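Local coordinates for DUF3845 domain-containing protein (Bacteroides thetaiotaomicron VPI-5482, PDB 3GF6) that is of unknown function but is a bacterial lipoprotein with an all-beta fold, assigned to a family of uncharacterised domains in the C1q/TNF clan, at residues 6-11 against 141-146; 45-50 against 199-204. One frame throughout, in Å; residues are numbered along the deposited sequence. Where two conformers were deposited one is given.

Contact 1. Residues 6-11 against 141-146; sequences IYYPVG and LFQPYP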
ATOM      1  N   ILE A   6     -12.223 -10.286  13.386  1.00 15.87           N
ATOM      2  CA  ILE A   6     -11.281  -9.172  13.541  1.00 14.30           C
ATOM      3  C   ILE A   6     -11.264  -8.476  12.193  1.00 13.68           C
ATOM      4  O   ILE A   6     -10.843  -9.055  11.194  1.00 14.95           O
ATOM      5  CB  ILE A   6      -9.892  -9.678  13.894  1.00 13.84           C
ATOM      6  CG1 ILE A   6      -9.902 -10.414  15.245  1.00 15.31           C
ATOM      7  CG2 ILE A   6      -8.849  -8.529  13.892  1.00 14.80           C
ATOM      8  CD1 ILE A   6      -8.546 -10.891  15.645  1.00 19.51           C
ATOM      9  N   TYR A   7     -11.768  -7.253  12.155  1.00 13.83           N
ATOM     10  CA  TYR A   7     -12.170  -6.619  10.906  1.00 11.98           C
ATOM     11  C   TYR A   7     -11.749  -5.183  10.996  1.00 13.50           C
ATOM     12  O   TYR A   7     -12.099  -4.533  11.968  1.00 12.53           O
ATOM     13  CB  TYR A   7     -13.682  -6.734  10.727  1.00 14.82           C
ATOM     14  CG  TYR A   7     -14.327  -6.018   9.559  1.00 13.33           C
ATOM     15  CD1 TYR A   7     -13.877  -6.193   8.226  1.00 11.99           C
ATOM     16  CD2 TYR A   7     -15.415  -5.183   9.763  1.00 16.59           C
ATOM     17  CE1 TYR A   7     -14.524  -5.544   7.172  1.00 15.51           C
ATOM     18  CE2 TYR A   7     -16.046  -4.534   8.726  1.00 15.71           C
ATOM     19  CZ  TYR A   7     -15.612  -4.713   7.426  1.00 18.90           C
ATOM     20  OH  TYR A   7     -16.273  -4.035   6.410  1.00 15.15           O
ATOM     21  N   TYR A   8     -10.984  -4.730   9.994  1.00 12.80           N
ATOM     22  CA  TYR A   8     -10.293  -3.452  10.010  1.00 10.50           C
ATOM     23  C   TYR A   8     -10.642  -2.522   8.812  1.00 12.86           C
ATOM     24  O   TYR A   8      -9.762  -2.152   8.026  1.00 13.55           O
ATOM     25  CB  TYR A   8      -8.804  -3.718   9.990  1.00 12.15           C
ATOM     26  CG  TYR A   8      -8.208  -4.446  11.190  1.00 12.73           C
ATOM     27  CD1 TYR A   8      -8.422  -4.006  12.494  1.00 16.02           C
ATOM     28  CD2 TYR A   8      -7.354  -5.511  11.000  1.00 14.16           C
ATOM     29  CE1 TYR A   8      -7.804  -4.645  13.605  1.00 14.50           C
ATOM     30  CE2 TYR A   8      -6.748  -6.168  12.087  1.00 11.97           C
ATOM     31  CZ  TYR A   8      -6.944  -5.708  13.382  1.00 11.22           C
ATOM     32  OH  TYR A   8      -6.323  -6.358  14.441  1.00 15.49           O
ATOM     33  N   PRO A   9     -11.926  -2.126   8.682  1.00 13.04           N
ATOM     34  CA  PRO A   9     -12.336  -1.290   7.550  1.00 14.34           C
ATOM     35  C   PRO A   9     -11.854   0.163   7.639  1.00 12.58           C
ATOM     36  O   PRO A   9     -11.829   0.754   8.721  1.00 13.13           O
ATOM     37  CB  PRO A   9     -13.870  -1.341   7.604  1.00 16.16           C
ATOM     38  CG  PRO A   9     -14.191  -1.481   9.073  1.00 14.71           C
ATOM     39  CD  PRO A   9     -13.029  -2.373   9.613  1.00 16.91           C
ATOM     40  N   VAL A  10     -11.538   0.731   6.488  1.00 12.59           N
ATOM     41  CA  VAL A  10     -11.262   2.150   6.362  1.00 11.61           C
ATOM     42  C   VAL A  10     -12.052   2.606   5.182  1.00 15.03           C
ATOM     43  O   VAL A  10     -11.959   2.004   4.101  1.00 12.97           O
ATOM     44  CB  VAL A  10      -9.783   2.432   6.181  1.00 10.59           C
ATOM     45  CG1 VAL A  10      -9.520   3.931   5.833  1.00 12.32           C
ATOM     46  CG2 VAL A  10      -9.016   1.980   7.441  1.00 14.96           C
ATOM     47  N   GLY A  11     -12.824   3.677   5.391  1.00 14.48           N
ATOM     48  CA  GLY A  11     -13.682   4.230   4.374  1.00 12.85           C
ATOM     49  C   GLY A  11     -13.059   5.385   3.601  1.00 16.78           C
ATOM     50  O   GLY A  11     -11.913   5.313   3.150  1.00 14.92           O
ATOM     51  N   LEU A 141       4.262   1.708  11.131  1.00  8.16           N
ATOM     52  CA  LEU A 141       3.713   0.457  11.673  1.00  9.57           C
ATOM     53  C   LEU A 141       2.934  -0.252  10.568  1.00 11.13           C
ATOM     54  O   LEU A 141       2.488   0.406   9.625  1.00 10.49           O
ATOM     55  CB  LEU A 141       2.770   0.741  12.838  1.00 11.39           C
ATOM     56  CG  LEU A 141       3.435   1.435  14.035  1.00  7.84           C
ATOM     57  CD1 LEU A 141       2.378   1.823  15.057  1.00  9.76           C
ATOM     58  CD2 LEU A 141       4.528   0.514  14.655  1.00  9.19           C
ATOM     59  N   PHE A 142       2.776  -1.565  10.702  1.00 10.44           N
ATOM     60  CA  PHE A 142       1.969  -2.361   9.792  1.00  9.10           C
ATOM     61  C   PHE A 142       0.532  -2.480  10.296  1.00  9.00           C
ATOM     62  O   PHE A 142       0.296  -2.957  11.397  1.00 11.21           O
ATOM     63  CB  PHE A 142       2.603  -3.765   9.597  1.00  9.76           C
ATOM     64  CG  PHE A 142       1.930  -4.574   8.553  1.00  9.36           C
ATOM     65  CD1 PHE A 142       0.780  -5.283   8.825  1.00 13.12           C
ATOM     66  CD2 PHE A 142       2.401  -4.534   7.220  1.00 12.82           C
ATOM     67  CE1 PHE A 142       0.111  -5.986   7.805  1.00 10.51           C
ATOM     68  CE2 PHE A 142       1.754  -5.243   6.199  1.00 16.42           C
ATOM     69  CZ  PHE A 142       0.607  -5.968   6.498  1.00 16.38           C
ATOM     70  N   GLN A 143      -0.415  -2.061   9.460  1.00  9.07           N
ATOM     71  CA  GLN A 143      -1.855  -2.086   9.747  1.00  7.90           C
ATOM     72  C   GLN A 143      -2.246  -1.596  11.166  1.00  8.52           C
ATOM     73  O   GLN A 143      -3.021  -2.250  11.846  1.00 10.57           O
ATOM     74  CB  GLN A 143      -2.451  -3.465   9.450  1.00  8.02           C
ATOM     75  CG  GLN A 143      -3.938  -3.410   9.052  1.00  8.96           C
ATOM     76  CD  GLN A 143      -4.583  -4.745   8.813  1.00  9.70           C
ATOM     77  OE1 GLN A 143      -4.130  -5.797   9.304  1.00 15.02           O
ATOM     78  NE2 GLN A 143      -5.625  -4.729   8.061  1.00  8.27           N
ATOM     79  N   PRO A 144      -1.726  -0.419  11.603  1.00 11.37           N
ATOM     80  CA  PRO A 144      -2.215   0.099  12.883  1.00 11.78           C
ATOM     81  C   PRO A 144      -3.686   0.476  12.742  1.00 12.97           C
ATOM     82  O   PRO A 144      -4.080   1.026  11.715  1.00 13.77           O
ATOM     83  CB  PRO A 144      -1.369   1.361  13.098  1.00 11.77           C
ATOM     84  CG  PRO A 144      -1.053   1.836  11.682  1.00  9.46           C
ATOM     85  CD  PRO A 144      -0.821   0.535  10.924  1.00 10.39           C
ATOM     86  N   TYR A 145      -4.496   0.194  13.755  1.00 11.04           N
ATOM     87  CA  TYR A 145      -5.933   0.397  13.606  1.00  8.31           C
ATOM     88  C   TYR A 145      -6.566   0.963  14.863  1.00 10.21           C
ATOM     89  O   TYR A 145      -6.341   0.462  15.966  1.00  9.94           O
ATOM     90  CB  TYR A 145      -6.635  -0.906  13.254  1.00  9.92           C
ATOM     91  CG  TYR A 145      -8.023  -0.653  12.741  1.00 11.06           C
ATOM     92  CD1 TYR A 145      -9.135  -0.679  13.582  1.00 12.86           C
ATOM     93  CD2 TYR A 145      -8.218  -0.327  11.413  1.00 10.98           C
ATOM     94  CE1 TYR A 145     -10.427  -0.425  13.083  1.00 11.45           C
ATOM     95  CE2 TYR A 145      -9.502  -0.059  10.913  1.00 10.90           C
ATOM     96  CZ  TYR A 145     -10.594  -0.110  11.757  1.00 12.85           C
ATOM     97  OH  TYR A 145     -11.845   0.147  11.250  1.00 12.65           O
ATOM     98  N   PRO A 146      -7.400   1.999  14.703  1.00 10.76           N
ATOM     99  CA  PRO A 146      -7.766   2.717  13.482  1.00  9.83           C
ATOM    100  C   PRO A 146      -6.641   3.680  13.086  1.00 14.22           C
ATOM    101  O   PRO A 146      -6.061   4.335  13.943  1.00 10.17           O
ATOM    102  CB  PRO A 146      -9.041   3.468  13.870  1.00 14.74           C
ATOM    103  CG  PRO A 146      -9.320   3.129  15.292  1.00 14.86           C
ATOM    104  CD  PRO A 146      -8.111   2.529  15.876  1.00 13.10           C
TER
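Y145 reaches across from the loop 141-146 and lies along the bend of the N-terminal segment at Y8, P9 and V10, a worked example of one aromatic side chain joining two loops. A first torsion of -165° points CG away from the backbone N and carries the ring out of its own loop to the 6-11 segment. Y8 supplies the main bump: its CD1 rests 3.4 Å from Y145 CG, over one face of that ring and offset toward its rim, while Y8 CA makes a CH-pi contact 3.9 Å from the ring centroid. The two rings meet obliquely, planes at 47°, centroids 5.0 Å apart. P146, which follows a cis peptide bond, lays its CB over the opposite face of the Y145 ring. Y8 in turn occupies the hollow between Y145 and Q143, whose side-chain amide stands at 65° to the Y8 ring; the Y8 hydroxyl is hydrogen-bonded to N93. At the far end of the Y145 ring, P9 CD presses close to the hydroxyl, and V10 CG2 lies by the edge, 4.1 Å from Y145 CE2. The Y145 hydroxyl donates to P9 O at 2.6 Å, meeting a lone pair in the carbonyl plane. A leucine at Y145 would probably leave the P9 carbonyl without this donor, remove the flat face beneath Y8 CA and give P9 and V10 less to pack on. The chemistry thus implies a mostly apolar join between two loops, fixed at one end by a short directed bond to a carbonyl outside any regular strand.

Contact 2. Residues 45-50 against 199-204; sequences IAQYPN and QKRENR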
ATOM      1  N   ILE A  45      -5.274 -15.321  -7.907  1.00 12.80           N
ATOM      2  CA  ILE A  45      -6.523 -15.802  -7.323  0.50 14.28           C
ATOM      3  C   ILE A  45      -6.451 -15.616  -5.809  1.00 14.70           C
ATOM      4  O   ILE A  45      -5.511 -16.108  -5.168  1.00 15.33           O
ATOM      5  CB  ILE A  45      -6.781 -17.281  -7.686  0.50 14.97           C
ATOM      6  CG1 ILE A  45      -7.250 -17.389  -9.142  0.50 15.93           C
ATOM      7  CG2 ILE A  45      -7.838 -17.903  -6.777  0.50 12.16           C
ATOM      8  CD1 ILE A  45      -7.228 -18.796  -9.695  0.50 19.06           C
ATOM      9  N   ALA A  46      -7.405 -14.862  -5.260  1.00 12.32           N
ATOM     10  CA  ALA A  46      -7.578 -14.714  -3.833  1.00  9.14           C
ATOM     11  C   ALA A  46      -8.542 -15.781  -3.314  1.00  9.73           C
ATOM     12  O   ALA A  46      -9.653 -15.976  -3.849  1.00  9.22           O
ATOM     13  CB  ALA A  46      -8.057 -13.317  -3.485  1.00 10.54           C
ATOM     14  N   GLN A  47      -8.076 -16.509  -2.305  1.00 10.89           N
ATOM     15  CA  GLN A  47      -8.833 -17.471  -1.569  1.00 10.85           C
ATOM     16  C   GLN A  47      -8.124 -17.845  -0.265  1.00 12.52           C
ATOM     17  O   GLN A  47      -6.899 -17.733  -0.161  1.00  9.33           O
ATOM     18  CB  GLN A  47      -9.084 -18.745  -2.407  1.00 11.70           C
ATOM     19  CG  GLN A  47      -7.865 -19.563  -2.705  1.00 18.21           C
ATOM     20  CD  GLN A  47      -8.188 -20.845  -3.527  1.00 21.85           C
ATOM     21  OE1 GLN A  47      -9.228 -21.476  -3.357  1.00 22.42           O
ATOM     22  NE2 GLN A  47      -7.291 -21.205  -4.425  1.00 22.70           N
ATOM     23  N   TYR A  48      -8.900 -18.317   0.707  1.00  9.65           N
ATOM     24  CA  TYR A  48      -8.344 -18.779   1.951  1.00 10.70           C
ATOM     25  C   TYR A  48      -8.030 -20.268   1.879  1.00 12.96           C
ATOM     26  O   TYR A  48      -8.924 -21.072   1.631  1.00 12.82           O
ATOM     27  CB  TYR A  48      -9.346 -18.537   3.105  1.00  9.87           C
ATOM     28  CG  TYR A  48      -9.395 -17.095   3.526  1.00 11.01           C
ATOM     29  CD1 TYR A  48      -8.311 -16.507   4.166  1.00  9.61           C
ATOM     30  CD2 TYR A  48     -10.493 -16.318   3.243  1.00  8.12           C
ATOM     31  CE1 TYR A  48      -8.371 -15.180   4.512  1.00  8.89           C
ATOM     32  CE2 TYR A  48     -10.581 -15.026   3.613  1.00 11.14           C
ATOM     33  CZ  TYR A  48      -9.509 -14.433   4.225  1.00 10.47           C
ATOM     34  OH  TYR A  48      -9.549 -13.098   4.578  1.00 10.38           O
ATOM     35  N   PRO A  49      -6.764 -20.644   2.143  1.00 12.92           N
ATOM     36  CA  PRO A  49      -6.529 -22.067   2.268  1.00 13.76           C
ATOM     37  C   PRO A  49      -7.219 -22.611   3.516  1.00 15.58           C
ATOM     38  O   PRO A  49      -7.450 -21.878   4.482  1.00 15.50           O
ATOM     39  CB  PRO A  49      -5.017 -22.199   2.384  1.00 14.85           C
ATOM     40  CG  PRO A  49      -4.455 -20.798   2.242  1.00 19.26           C
ATOM     41  CD  PRO A  49      -5.574 -19.856   2.500  1.00 13.64           C
ATOM     42  N   ASN A  50      -7.636 -23.851   3.394  1.00 10.96           N
ATOM     43  CA  ASN A  50      -8.174 -24.651   4.487  1.00 14.38           C
ATOM     44  C   ASN A  50      -9.556 -24.262   4.971  1.00 13.89           C
ATOM     45  O   ASN A  50     -10.044 -24.882   5.922  1.00 11.45           O
ATOM     46  CB  ASN A  50      -7.171 -24.665   5.668  1.00 13.64           C
ATOM     47  CG  ASN A  50      -5.874 -25.393   5.312  1.00 17.52           C
ATOM     48  OD1 ASN A  50      -5.893 -26.327   4.510  1.00 18.72           O
ATOM     49  ND2 ASN A  50      -4.774 -25.016   5.941  1.00 15.33           N
ATOM     50  N   GLN A 199     -20.252 -13.537  -3.219  1.00 17.15           N
ATOM     51  CA  GLN A 199     -21.105 -14.731  -3.110  1.00 21.01           C
ATOM     52  C   GLN A 199     -20.340 -16.046  -3.260  1.00 20.48           C
ATOM     53  O   GLN A 199     -20.919 -17.114  -3.078  1.00 19.02           O
ATOM     54  CB  GLN A 199     -22.217 -14.701  -4.169  1.00 23.20           C
ATOM     55  CG  GLN A 199     -22.997 -13.393  -4.278  1.00 28.58           C
ATOM     56  CD  GLN A 199     -23.378 -12.819  -2.940  1.00 32.74           C
ATOM     57  OE1 GLN A 199     -23.051 -11.661  -2.631  1.00 42.08           O
ATOM     58  NE2 GLN A 199     -24.040 -13.618  -2.121  1.00 33.94           N
ATOM     59  N   LYS A 200     -19.052 -15.976  -3.599  1.00 18.09           N
ATOM     60  CA  LYS A 200     -18.261 -17.161  -3.901  1.00 15.94           C
ATOM     61  C   LYS A 200     -17.104 -17.360  -2.892  1.00 16.27           C
ATOM     62  O   LYS A 200     -16.999 -16.668  -1.882  1.00 12.46           O
ATOM     63  CB  LYS A 200     -17.746 -17.064  -5.351  1.00 18.27           C
ATOM     64  CG  LYS A 200     -18.880 -17.005  -6.418  1.00 25.00           C
ATOM     65  CD  LYS A 200     -19.628 -18.322  -6.493  1.00 29.69           C
ATOM     66  CE  LYS A 200     -20.738 -18.312  -7.536  1.00 38.44           C
ATOM     67  NZ  LYS A 200     -21.882 -19.167  -7.119  1.00 45.46           N
ATOM     68  N   ARG A 201     -16.217 -18.309  -3.196  1.00 14.66           N
ATOM     69  CA  ARG A 201     -15.123 -18.666  -2.305  1.00 15.74           C
ATOM     70  C   ARG A 201     -13.817 -18.036  -2.762  1.00 15.49           C
ATOM     71  O   ARG A 201     -12.931 -17.819  -1.957  1.00 15.31           O
ATOM     72  CB  ARG A 201     -14.975 -20.198  -2.334  1.00 16.27           C
ATOM     73  CG  ARG A 201     -14.097 -20.845  -1.306  1.00 19.47           C
ATOM     74  CD  ARG A 201     -12.690 -21.026  -1.846  1.00 21.84           C
ATOM     75  NE  ARG A 201     -11.728 -21.444  -0.843  1.00 22.56           N
ATOM     76  CZ  ARG A 201     -11.232 -22.663  -0.769  1.00 23.50           C
ATOM     77  NH1 ARG A 201     -11.638 -23.600  -1.618  1.00 16.90           N
ATOM     78  NH2 ARG A 201     -10.334 -22.962   0.154  1.00 19.48           N
ATOM     79  N   GLU A 202     -13.671 -17.783  -4.061  1.00 12.87           N
ATOM     80  CA  GLU A 202     -12.416 -17.214  -4.578  0.50 13.77           C
ATOM     81  C   GLU A 202     -12.697 -16.122  -5.587  1.00 13.35           C
ATOM     82  O   GLU A 202     -13.811 -16.018  -6.089  1.00 12.13           O
ATOM     83  CB  GLU A 202     -11.569 -18.309  -5.235  0.50 13.99           C
ATOM     84  CG  GLU A 202     -12.173 -18.934  -6.496  0.50 16.38           C
ATOM     85  CD  GLU A 202     -13.218 -20.010  -6.212  0.50 19.36           C
ATOM     86  OE1 GLU A 202     -12.875 -21.028  -5.578  0.50 19.47           O
ATOM     87  OE2 GLU A 202     -14.378 -19.837  -6.625  0.50 20.21           O
ATOM     88  N   ASN A 203     -11.671 -15.334  -5.896  1.00 11.92           N
ATOM     89  CA  ASN A 203     -11.774 -14.403  -7.006  1.00 14.89           C
ATOM     90  C   ASN A 203     -10.434 -14.154  -7.654  1.00 15.16           C
ATOM     91  O   ASN A 203      -9.410 -14.088  -6.983  1.00 12.86           O
ATOM     92  CB  ASN A 203     -12.345 -13.058  -6.594  1.00 17.58           C
ATOM     93  CG  ASN A 203     -12.751 -12.223  -7.816  1.00 23.71           C
ATOM     94  OD1 ASN A 203     -12.240 -11.102  -8.001  1.00 19.86           O
ATOM     95  ND2 ASN A 203     -13.611 -12.810  -8.701  1.00 15.65           N
ATOM     96  N   ARG A 204     -10.466 -13.950  -8.963  1.00 14.21           N
ATOM     97  CA  ARG A 204      -9.267 -13.590  -9.678  1.00 14.38           C
ATOM     98  C   ARG A 204      -9.111 -12.097  -9.542  1.00 13.08           C
ATOM     99  O   ARG A 204      -9.882 -11.343 -10.117  1.00 14.33           O
ATOM    100  CB  ARG A 204      -9.424 -13.967 -11.133  1.00 13.03           C
ATOM    101  CG  ARG A 204      -8.230 -13.630 -11.985  1.00 13.22           C
ATOM    102  CD  ARG A 204      -8.600 -13.573 -13.412  1.00 20.22           C
ATOM    103  NE  ARG A 204      -7.465 -13.192 -14.238  1.00 21.94           N
ATOM    104  CZ  ARG A 204      -7.532 -13.121 -15.565  1.00 27.69           C
ATOM    105  NH1 ARG A 204      -8.654 -13.446 -16.215  1.00 26.87           N
ATOM    106  NH2 ARG A 204      -6.473 -12.750 -16.251  1.00 27.18           N
TER
HETATM  107  O   HOH W   1     -11.717 -18.488   0.413  1.00 11.50           O
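A46 and N203 form an antiparallel hydrogen-bonded pair, and from it the contact grades from regular sheet into a water-bridged loop, showing how a strand pair can part without losing its links. The tight part begins with backbone: A46 N donates to N203 O at 2.8 Å, and N203 N returns the bond to A46 O at 2.9 Å. Next to them I45 and R204 make a non-hydrogen-bonded pair, and the CA of E202 comes 3.1 Å from A46 O in a CA-H...O contact.

Beyond Q47 the segments separate, yet R201 is gripped as firmly. An extended start at chi1 (-168°) and a bend at chi2 (-93°) turn its guanidinium back toward the 45-50 segment. There R201 NH2 donates to Y48 O at 2.8 Å, with the carbonyl oxygen near the guanidinium plane, while Q47 OE1 sits over the centre of one face, 3.5 Å from R201 CZ, the amide and guanidinium planes 76° apart. One water links the two segments, accepting from Y48 N and R201 NE and donating to R201 O.

The solvent side is looser. I45, E202 and R204 are exposed; in the modelled conformers I45 CG2 and Q47 CB merely approach E202 CB, and the R204 guanidinium forms a salt bridge with D43.

A46 and N203 turn their side chains to the buried side, where both meet L57 of strand 56-62, N203 also touches W129 of strand 129-139, and N203 OD1 accepts from the backbone N of S125. The contact therefore marks the end of the pairing between strands 40-46 and 203-219, packed against strands of the other sheet.

In the fold
From the N terminus, the segment 6-11 precedes strand 14-16, and the chain then runs through strand 40-46 into 45-50. Much later it leaves strand 129-139 into the loop 141-146, where contact 1 closes the first long excursion, and after strand 187-198 it reaches 199-204, where contact 2 closes the second. The segments alternate, so the two closures cross rather than nest. Contact 1 ties the N-terminal lead-in to a loop of the sheet containing strands 14-16, 129-139 and 153-158; contact 2 joins neighbouring strands 40-46 and 203-219 of the other sheet. Their centres are 21 Å apart, and they do not touch.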